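Local coordinates for D-3-phosphoglycerate dehydrogenase-related protein (PDB 4S1V) that probably acts as an NAD-dependent oxidoreductase of the D-isomer-specific 2-hydroxyacid dehydrogenase family, oxidising 3-phosphoglycerate or a related D-2-hydroxyacid, at residues G147-I152 with G170-V175; A105-C110 with Q160-F165. All coordinates share one frame; numbering follows the deposited sequence.

Contact 1: residues G147-I152 with G170-V175; sequences GRTLGI and GMPILV
In the parallel sheet of the nucleotide-binding Rossmann domain, Leu150, Gly151 and Ile152 run beside Ile173, Leu174 and Val175 as the two strands of a beta-alpha-beta unit. Their ladder begins where Leu150 N gives its hydrogen to Pro172 O at 2.9 Å, almost in line with the carbonyl bond. Proline has no N-H to offer Arg148 O, and its ring CD packs there instead, so the ladder starts only at its carbonyl. Leu174 uses both its N and its O toward strand 150-152, bonding to the residues that flank Gly151: its N reaches Leu150 O, with an N-H...O angle of 177°, and its O accepts Ile152 N at 2.9 Å. The same Leu174 O also receives a CA-H...O contact from Gly151 CA at 3.3 Å.

Helix 157-168 crosses between the strands, as the right-handed beta-alpha-beta crossover of a Rossmann fold requires, and ends in a Schellman motif at Gly170, whose positive phi comes easily to glycine. Gly170 O takes a hydrogen bond from Gly147 N, the donor lying 45° out of the carbonyl plane. Leu150, Ile152, Ile173 and Val175 share one face of the sheet. Leu150 and Ile173 lie side by side, CD2 against CD1 at 3.9 Å; Ile152 crosses to place CD1 on Ile173 CG2 at 3.8 Å. Aliphatic chains suit this face, buried under helix 157-168, and the small Ala163 lets the helix come close to both isoleucines. Met171 bends at chi3 (78°), which turns CE back to Leu150 CB at 3.7 Å, and both side chains touch Trp111 of helix 104-119. Thr149 lays OG1 beside the Pro172 ring, 3.7 Å from CB, and CG2 against Leu174 CB at 3.9 Å. The Thr149 N-H is bonded to the carboxylate of Asp204.

Contact 2: residues A105-C110 with Q160-F165; sequences APAELC and QRIAQF
Ala107 CB points toward helix 160-165 and rests on Arg161 CB at 3.7 Å, with Ile162 CD1 and Phe165 CE2 each 4.0 Å from the same methyl. Alanine suits the place because its methyl already lies in contact with three side chains of the facing helix. The segment axes approach to 9.3 Å at an angle of 42°. Ile162 leaves its backbone obliquely, but the bend at chi2 (-51°) turns CD1 inward, to 3.3 Å from Ala107 O and 3.8 Å from Cys110 CB. The small cysteine meets that methyl with both CB and SG. Phe165 comes edge-on: CE2 approaches Ala107 O at 3.7 Å, the carbonyl oxygen lying near the ring plane, while Arg161 O of its own helix sits over one ring face toward the rim. Arg161 contributes its aliphatic part, CB and CD, to Ala107.

Further out, Trp111 of helix 104-119 touches Ile162 and meets the Phe165 ring with the planes at about 60°, and Leu150 supports Ile162 from the sheet. The second subunit also packs here: its Phe169 stacks on Phe165, and the backbone N-H groups of its Leu145 and Ser146 bind the two carboxylate oxygens of Glu108. Across the two helices the chemistry is apolar, apart from the Ala107 carbonyl met by CH groups, so fit of shape holds them; polar pairing is with the second subunit, through Glu108 and the carbonyl of Ala105, which accepts from its Arg119.

How the contacts relate
The centres of the two contacts lie 13 Å apart, and helix 157-168 joins them. Along the chain their segments alternate: 105-110, 147-152, 160-165, then 170-175. Helix 157-168 is the crossover between the strands of contact 1 and also the second helix of contact 2, so one of its sides lies on the sheet and another meets helix 104-119. The contacts touch where Ile152 CD1 packs on Ala163 CB at 3.5 Å and Leu150 CD2 on Ile162 O at 3.6 Å. Helices 157-168 and 104-119 lie side by side over the same side of the sheet strands, linking the first beta-alpha-beta unit of the probable NAD-binding domain to the subunit interface.

Contact 1: residues G147-I152 with G170-V175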
# COMPACT_ATOMS: atom_id res chain seq x y z
N GLY C 147 -1.48 -29.11 -9.66
CA GLY C 147 -0.08 -29.45 -9.95
C GLY C 147 0.86 -29.39 -8.76
O GLY C 147 1.86 -30.11 -8.71
N ARG C 148 0.55 -28.53 -7.78
CA ARG C 148 1.39 -28.38 -6.59
C ARG C 148 1.20 -29.54 -5.62
O ARG C 148 0.08 -30.02 -5.44
CB ARG C 148 1.12 -27.03 -5.90
CG ARG C 148 1.62 -25.81 -6.67
CD ARG C 148 1.40 -24.50 -5.92
NE ARG C 148 2.43 -24.23 -4.92
CZ ARG C 148 2.57 -23.10 -4.22
NH1 ARG C 148 1.72 -22.09 -4.39
NH2 ARG C 148 3.55 -22.99 -3.35
N THR C 149 2.28 -30.01 -5.00
CA THR C 149 2.17 -31.10 -4.02
C THR C 149 1.62 -30.61 -2.67
O THR C 149 2.17 -29.69 -2.05
CB THR C 149 3.50 -31.86 -3.81
OG1 THR C 149 3.84 -32.53 -5.03
CG2 THR C 149 3.35 -32.90 -2.70
N LEU C 150 0.53 -31.25 -2.24
CA LEU C 150 -0.06 -30.94 -0.96
C LEU C 150 0.50 -31.89 0.09
O LEU C 150 0.25 -33.10 0.03
CB LEU C 150 -1.59 -31.03 -1.02
CG LEU C 150 -2.39 -30.90 0.28
CD1 LEU C 150 -2.11 -29.57 0.98
CD2 LEU C 150 -3.87 -31.03 -0.02
N GLY C 151 1.24 -31.33 1.05
CA GLY C 151 1.76 -32.12 2.16
C GLY C 151 0.87 -32.08 3.38
O GLY C 151 0.53 -31.00 3.87
N ILE C 152 0.48 -33.25 3.86
CA ILE C 152 -0.39 -33.36 5.02
C ILE C 152 0.33 -34.11 6.12
O ILE C 152 0.79 -35.24 5.91
CB ILE C 152 -1.73 -34.04 4.65
CG1 ILE C 152 -2.40 -33.27 3.51
CG2 ILE C 152 -2.66 -34.13 5.86
CD1 ILE C 152 -3.50 -34.03 2.83
N GLY C 170 -6.48 -31.36 -8.10
CA GLY C 170 -5.38 -31.82 -8.96
C GLY C 170 -4.01 -31.72 -8.32
O GLY C 170 -3.00 -31.50 -9.00
N MET C 171 -3.97 -31.90 -7.00
CA MET C 171 -2.72 -31.86 -6.26
C MET C 171 -2.25 -33.27 -5.93
O MET C 171 -3.03 -34.07 -5.40
CB MET C 171 -2.88 -31.05 -4.96
CG MET C 171 -3.44 -29.65 -5.13
SD MET C 171 -3.48 -28.74 -3.58
CE MET C 171 -1.77 -28.24 -3.39
N PRO C 172 -0.97 -33.59 -6.22
CA PRO C 172 -0.41 -34.80 -5.61
C PRO C 172 -0.53 -34.72 -4.09
O PRO C 172 -0.41 -33.64 -3.51
CB PRO C 172 1.07 -34.76 -6.02
CG PRO C 172 1.12 -33.90 -7.25
CD PRO C 172 -0.02 -32.92 -7.14
N ILE C 173 -0.78 -35.85 -3.44
CA ILE C 173 -0.90 -35.86 -1.99
C ILE C 173 0.27 -36.61 -1.39
O ILE C 173 0.52 -37.77 -1.74
CB ILE C 173 -2.25 -36.48 -1.52
CG1 ILE C 173 -3.43 -35.84 -2.27
CG2 ILE C 173 -2.41 -36.36 -0.01
CD1 ILE C 173 -3.64 -34.35 -2.00
N LEU C 174 1.01 -35.93 -0.51
CA LEU C 174 2.15 -36.51 0.21
C LEU C 174 1.86 -36.46 1.70
O LEU C 174 1.52 -35.39 2.25
CB LEU C 174 3.44 -35.75 -0.11
CG LEU C 174 4.74 -36.28 0.49
CD1 LEU C 174 5.16 -37.62 -0.13
CD2 LEU C 174 5.86 -35.26 0.34
N VAL C 175 1.98 -37.60 2.37
CA VAL C 175 1.55 -37.71 3.76
C VAL C 175 2.71 -38.06 4.70
O VAL C 175 3.53 -38.93 4.41
CB VAL C 175 0.39 -38.72 3.91
CG1 VAL C 175 0.01 -38.93 5.36
CG2 VAL C 175 -0.82 -38.27 3.09

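Contact 2: residues A105-C110 with Q160-F165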
# COMPACT_ATOMS: atom_id res chain seq x y z
N ALA C 105 -16.52 -28.27 9.29
CA ALA C 105 -16.21 -26.82 9.27
C ALA C 105 -14.71 -26.50 9.33
O ALA C 105 -14.25 -25.65 8.58
CB ALA C 105 -16.98 -26.06 10.33
N PRO C 106 -13.95 -27.16 10.24
CA PRO C 106 -12.50 -26.96 10.25
C PRO C 106 -11.83 -27.32 8.93
O PRO C 106 -10.98 -26.59 8.46
CB PRO C 106 -12.01 -27.90 11.37
CG PRO C 106 -13.21 -28.48 12.01
CD PRO C 106 -14.43 -27.82 11.47
N ALA C 107 -12.22 -28.45 8.33
CA ALA C 107 -11.64 -28.86 7.06
C ALA C 107 -11.91 -27.80 5.98
O ALA C 107 -10.97 -27.36 5.31
CB ALA C 107 -12.18 -30.21 6.63
N GLU C 108 -13.17 -27.41 5.84
CA GLU C 108 -13.58 -26.38 4.87
C GLU C 108 -12.87 -25.03 5.11
O GLU C 108 -12.46 -24.37 4.15
CB GLU C 108 -15.12 -26.18 4.87
CG GLU C 108 -15.92 -27.38 4.36
CD GLU C 108 -17.37 -27.05 4.01
OE1 GLU C 108 -17.72 -25.85 3.91
OE2 GLU C 108 -18.17 -28.01 3.82
N LEU C 109 -12.71 -24.65 6.38
CA LEU C 109 -12.01 -23.40 6.72
C LEU C 109 -10.52 -23.46 6.36
O LEU C 109 -9.99 -22.50 5.79
CB LEU C 109 -12.21 -23.06 8.21
CG LEU C 109 -11.69 -21.74 8.81
CD1 LEU C 109 -10.19 -21.80 9.10
CD2 LEU C 109 -12.04 -20.52 7.97
N CYS C 110 -9.87 -24.58 6.67
CA CYS C 110 -8.48 -24.79 6.29
C CYS C 110 -8.32 -24.59 4.79
O CYS C 110 -7.40 -23.92 4.34
CB CYS C 110 -8.01 -26.19 6.69
SG CYS C 110 -6.28 -26.52 6.29
N GLN C 160 -7.84 -36.17 6.30
CA GLN C 160 -8.40 -36.94 5.18
C GLN C 160 -9.27 -36.09 4.26
O GLN C 160 -9.26 -36.28 3.04
CB GLN C 160 -9.22 -38.12 5.69
CG GLN C 160 -8.39 -39.34 6.03
CD GLN C 160 -9.19 -40.42 6.74
OE1 GLN C 160 -10.18 -40.92 6.20
NE2 GLN C 160 -8.76 -40.78 7.94
N ARG C 161 -10.02 -35.17 4.86
CA ARG C 161 -10.85 -34.25 4.10
C ARG C 161 -10.03 -33.27 3.27
O ARG C 161 -10.39 -32.97 2.14
CB ARG C 161 -11.82 -33.52 5.02
CG ARG C 161 -12.95 -34.43 5.49
CD ARG C 161 -13.88 -33.79 6.49
NE ARG C 161 -14.70 -34.83 7.12
CZ ARG C 161 -15.92 -35.18 6.73
NH1 ARG C 161 -16.52 -34.56 5.72
NH2 ARG C 161 -16.55 -36.14 7.37
N ILE C 162 -8.92 -32.80 3.85
CA ILE C 162 -7.99 -31.90 3.15
C ILE C 162 -7.37 -32.59 1.94
O ILE C 162 -7.24 -31.99 0.87
CB ILE C 162 -6.90 -31.36 4.12
CG1 ILE C 162 -7.53 -30.63 5.32
CG2 ILE C 162 -5.92 -30.43 3.41
CD1 ILE C 162 -8.55 -29.57 4.98
N ALA C 163 -7.00 -33.86 2.11
CA ALA C 163 -6.48 -34.70 1.02
C ALA C 163 -7.48 -34.85 -0.12
O ALA C 163 -7.11 -34.71 -1.28
CB ALA C 163 -6.08 -36.07 1.54
N GLN C 164 -8.75 -35.11 0.20
CA GLN C 164 -9.78 -35.22 -0.82
C GLN C 164 -9.95 -33.90 -1.57
O GLN C 164 -10.17 -33.90 -2.78
CB GLN C 164 -11.12 -35.65 -0.22
CG GLN C 164 -11.16 -37.11 0.20
CD GLN C 164 -12.33 -37.46 1.08
OE1 GLN C 164 -12.90 -36.61 1.78
NE2 GLN C 164 -12.72 -38.74 1.07
N PHE C 165 -9.83 -32.79 -0.84
CA PHE C 165 -9.88 -31.46 -1.45
C PHE C 165 -8.72 -31.29 -2.42
O PHE C 165 -8.93 -30.94 -3.57
CB PHE C 165 -9.90 -30.32 -0.40
CG PHE C 165 -11.10 -30.33 0.54
CD1 PHE C 165 -12.31 -30.95 0.18
CD2 PHE C 165 -11.03 -29.69 1.77
CE1 PHE C 165 -13.41 -30.95 1.05
CE2 PHE C 165 -12.12 -29.68 2.65
CZ PHE C 165 -13.31 -30.32 2.29